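Local atomic coordinates of ribulose-5-phosphate reductase 1 (PDB entry 6XHK), a protein that catalyses the NADPH-dependent reduction of D-ribulose 5-phosphate to D-ribitol 5-phosphate, a step in making the poly(ribitol phosphate) wall teichoic acid of Staphylococcus aureus. Residues L62-V70 against L137-L145. Numbering follows the deposited sequence.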
loop_
_atom_site.group_PDB
_atom_site.type_symbol
_atom_site.label_atom_id
_atom_site.label_comp_id
_atom_site.label_asym_id
_atom_site.label_seq_id
_atom_site.Cartn_x
_atom_site.Cartn_y
_atom_site.Cartn_z
ATOM N N LEU A 62 0.826 10.843 11.894
ATOM C CA LEU A 62 0.423 9.497 11.500
ATOM C C LEU A 62 0.636 9.134 10.033
ATOM O O LEU A 62 1.499 8.311 9.724
ATOM C CB LEU A 62 -1.043 9.255 11.885
ATOM C CG LEU A 62 -1.272 8.996 13.378
ATOM C CD1 LEU A 62 -2.702 8.573 13.680
ATOM C CD2 LEU A 62 -0.326 7.881 13.805
ATOM N N ILE A 63 -0.145 9.717 9.131
ATOM C CA ILE A 63 -0.303 9.171 7.782
ATOM C C ILE A 63 1.013 9.173 7.008
ATOM O O ILE A 63 1.823 10.100 7.123
ATOM C CB ILE A 63 -1.394 9.972 7.041
ATOM C CG1 ILE A 63 -2.728 9.934 7.802
ATOM C CG2 ILE A 63 -1.532 9.568 5.590
ATOM C CD1 ILE A 63 -3.276 8.579 7.964
ATOM N N HIS A 64 1.160 8.193 6.130
ATOM C CA HIS A 64 2.343 8.020 5.314
ATOM C C HIS A 64 2.110 7.712 3.860
ATOM O O HIS A 64 3.007 7.472 3.114
ATOM C CB HIS A 64 3.174 6.929 5.876
ATOM C CG HIS A 64 3.968 7.339 7.063
ATOM N ND1 HIS A 64 3.403 7.549 8.296
ATOM C CD2 HIS A 64 5.287 7.563 7.214
ATOM C CE1 HIS A 64 4.341 7.882 9.158
ATOM N NE2 HIS A 64 5.493 7.903 8.524
ATOM N N GLU A 65 0.872 7.639 3.480
ATOM C CA GLU A 65 0.475 7.483 2.078
ATOM C C GLU A 65 -0.143 8.800 1.605
ATOM O O GLU A 65 -1.223 9.174 2.074
ATOM C CB GLU A 65 -0.549 6.359 1.939
ATOM C CG GLU A 65 -0.020 4.993 2.250
ATOM C CD GLU A 65 -1.043 3.896 2.045
ATOM O OE1 GLU A 65 -2.216 4.216 1.769
ATOM O OE2 GLU A 65 -0.679 2.713 2.215
ATOM N N GLY A 66 0.502 9.499 0.669
ATOM C CA GLY A 66 -0.128 10.742 0.246
ATOM C C GLY A 66 0.419 11.385 -1.017
ATOM O O GLY A 66 1.463 11.001 -1.546
ATOM N N VAL A 67 -0.296 12.410 -1.484
ATOM C CA VAL A 67 0.121 13.195 -2.644
ATOM C C VAL A 67 -0.155 14.666 -2.337
ATOM O O VAL A 67 -0.978 14.979 -1.475
ATOM C CB VAL A 67 -0.606 12.699 -3.919
ATOM C CG1 VAL A 67 -2.103 13.033 -3.883
ATOM C CG2 VAL A 67 0.052 13.239 -5.147
ATOM N N GLY A 68 0.558 15.575 -3.014
ATOM C CA GLY A 68 0.500 16.993 -2.676
ATOM C C GLY A 68 1.036 17.896 -3.769
ATOM O O GLY A 68 1.503 17.433 -4.809
ATOM N N GLU A 69 0.954 19.211 -3.531
ATOM C CA GLU A 69 1.460 20.208 -4.470
ATOM C C GLU A 69 2.707 20.868 -3.892
ATOM O O GLU A 69 2.821 21.041 -2.673
ATOM C CB GLU A 69 0.381 21.275 -4.850
ATOM C CG GLU A 69 -0.361 22.094 -3.728
ATOM C CD GLU A 69 -1.353 23.197 -4.265
ATOM O OE1 GLU A 69 -1.360 23.500 -5.486
ATOM O OE2 GLU A 69 -2.118 23.781 -3.450
ATOM N N VAL A 70 3.656 21.195 -4.771
ATOM C CA VAL A 70 4.880 21.911 -4.399
ATOM C C VAL A 70 4.532 23.377 -4.153
ATOM O O VAL A 70 4.164 24.101 -5.085
ATOM C CB VAL A 70 5.958 21.782 -5.482
ATOM C CG1 VAL A 70 7.157 22.634 -5.139
ATOM C CG2 VAL A 70 6.380 20.344 -5.640
ATOM N N LEU A 137 -6.189 12.677 -8.366
ATOM C CA LEU A 137 -5.249 12.591 -7.256
ATOM C C LEU A 137 -5.821 11.819 -6.072
ATOM O O LEU A 137 -5.053 11.215 -5.304
ATOM C CB LEU A 137 -4.799 13.991 -6.819
ATOM C CG LEU A 137 -4.173 15.001 -7.793
ATOM C CD1 LEU A 137 -3.880 16.273 -7.042
ATOM C CD2 LEU A 137 -2.895 14.477 -8.455
ATOM N N SER A 138 -7.151 11.808 -5.911
ATOM C CA SER A 138 -7.745 11.107 -4.773
ATOM C C SER A 138 -7.394 9.617 -4.784
ATOM O O SER A 138 -7.321 8.976 -3.726
ATOM C CB SER A 138 -9.262 11.291 -4.758
ATOM O OG SER A 138 -9.867 10.627 -5.858
ATOM N N ILE A 139 -7.153 9.046 -5.958
ATOM C CA ILE A 139 -6.843 7.629 -6.019
ATOM C C ILE A 139 -5.338 7.381 -6.140
ATOM O O ILE A 139 -4.853 6.349 -5.656
ATOM C CB ILE A 139 -7.663 6.963 -7.148
ATOM C CG1 ILE A 139 -7.222 7.445 -8.525
ATOM C CG2 ILE A 139 -9.158 7.252 -6.952
ATOM C CD1 ILE A 139 -8.225 7.110 -9.600
ATOM N N ILE A 140 -4.583 8.319 -6.705
ATOM C CA ILE A 140 -3.137 8.337 -6.577
ATOM C C ILE A 140 -2.664 8.441 -5.122
ATOM O O ILE A 140 -1.491 8.184 -4.851
ATOM C CB ILE A 140 -2.608 9.488 -7.482
ATOM C CG1 ILE A 140 -3.074 9.274 -8.918
ATOM C CG2 ILE A 140 -1.105 9.699 -7.431
ATOM C CD1 ILE A 140 -2.644 7.938 -9.488
ATOM N N SER A 141 -3.538 8.798 -4.169
ATOM C CA SER A 141 -3.065 8.945 -2.785
ATOM C C SER A 141 -2.495 7.634 -2.226
ATOM O O SER A 141 -1.498 7.645 -1.486
ATOM C CB SER A 141 -4.173 9.475 -1.869
ATOM O OG SER A 141 -5.352 8.697 -1.937
ATOM N N TYR A 142 -3.092 6.496 -2.560
ATOM C CA TYR A 142 -2.572 5.231 -2.035
ATOM C C TYR A 142 -1.652 4.533 -3.042
ATOM O O TYR A 142 -1.757 3.343 -3.307
ATOM C CB TYR A 142 -3.715 4.326 -1.576
ATOM C CG TYR A 142 -4.954 4.260 -2.452
ATOM C CD1 TYR A 142 -6.135 4.882 -2.073
ATOM C CD2 TYR A 142 -4.964 3.488 -3.613
ATOM C CE1 TYR A 142 -7.271 4.791 -2.854
ATOM C CE2 TYR A 142 -6.095 3.388 -4.400
ATOM C CZ TYR A 142 -7.253 4.048 -4.019
ATOM O OH TYR A 142 -8.402 3.975 -4.797
ATOM N N THR A 143 -0.702 5.285 -3.599
ATOM C CA THR A 143 0.365 4.738 -4.434
ATOM C C THR A 143 1.426 3.955 -3.660
ATOM O O THR A 143 2.102 3.116 -4.268
ATOM C CB THR A 143 1.002 5.879 -5.245
ATOM O OG1 THR A 143 -0.032 6.624 -5.899
ATOM C CG2 THR A 143 2.036 5.407 -6.255
ATOM N N GLU A 144 1.584 4.180 -2.344
ATOM C CA GLU A 144 2.493 3.334 -1.569
ATOM C C GLU A 144 2.111 1.859 -1.663
ATOM O O GLU A 144 2.986 0.988 -1.742
ATOM C CB GLU A 144 2.525 3.729 -0.102
ATOM C CG GLU A 144 3.761 3.181 0.591
ATOM C CD GLU A 144 3.540 2.859 2.055
ATOM O OE1 GLU A 144 2.406 2.455 2.409
ATOM O OE2 GLU A 144 4.493 3.025 2.851
ATOM N N LEU A 145 0.815 1.544 -1.604
ATOM C CA LEU A 145 0.435 0.146 -1.746
ATOM C C LEU A 145 0.824 -0.387 -3.109
ATOM O O LEU A 145 1.297 -1.525 -3.227
ATOM C CB LEU A 145 -1.056 -0.044 -1.491
ATOM C CG LEU A 145 -1.346 -0.614 -0.104
ATOM C CD1 LEU A 145 -0.651 0.187 0.973
ATOM C CD2 LEU A 145 -2.830 -0.676 0.160
#
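The carboxylates of Glu65 and Glu144 meet with their planes 74° apart, OE2 of Glu65 lying 3.1 Å from OE1 of Glu144, two acceptors with no hydrogen bond between them. The Glu65 chain runs extended beyond CG, which carries its acid group past the backbone of Tyr142; there OE1 lies 3.7 Å from Tyr142 CB and forms a salt bridge with Lys334. The Tyr142 ring is tilted 58° from that carboxylate and carries the carbonyl O of Ile139 over one face, 3.4 Å above the plane, while its hydroxyl bonds to the carbonyl of Leu304. In Glu144, CG anti to the backbone N (chi1 -161°) and a bend at chi2 turn the carboxylate so that OE1 lies 3.5 Å from CG of Glu65. Farther along strand 65-73, the backbone of Gly66 passes the Ser141 carbonyl at an angle too poor for a hydrogen bond. Compact, branched Val67 then fits against helix 137-140, CG1 lying 4.1 Å from CB of Leu137 and CG2 facing Ile140. His64, Glu65 and Glu144, with Cys38, chemically modified here, are predicted ligands of the catalytic zinc; this cluster is consistent with such a site, although here they are not gathered round a metal, His64 NE2 being 7.5 Å from Glu144 OE2.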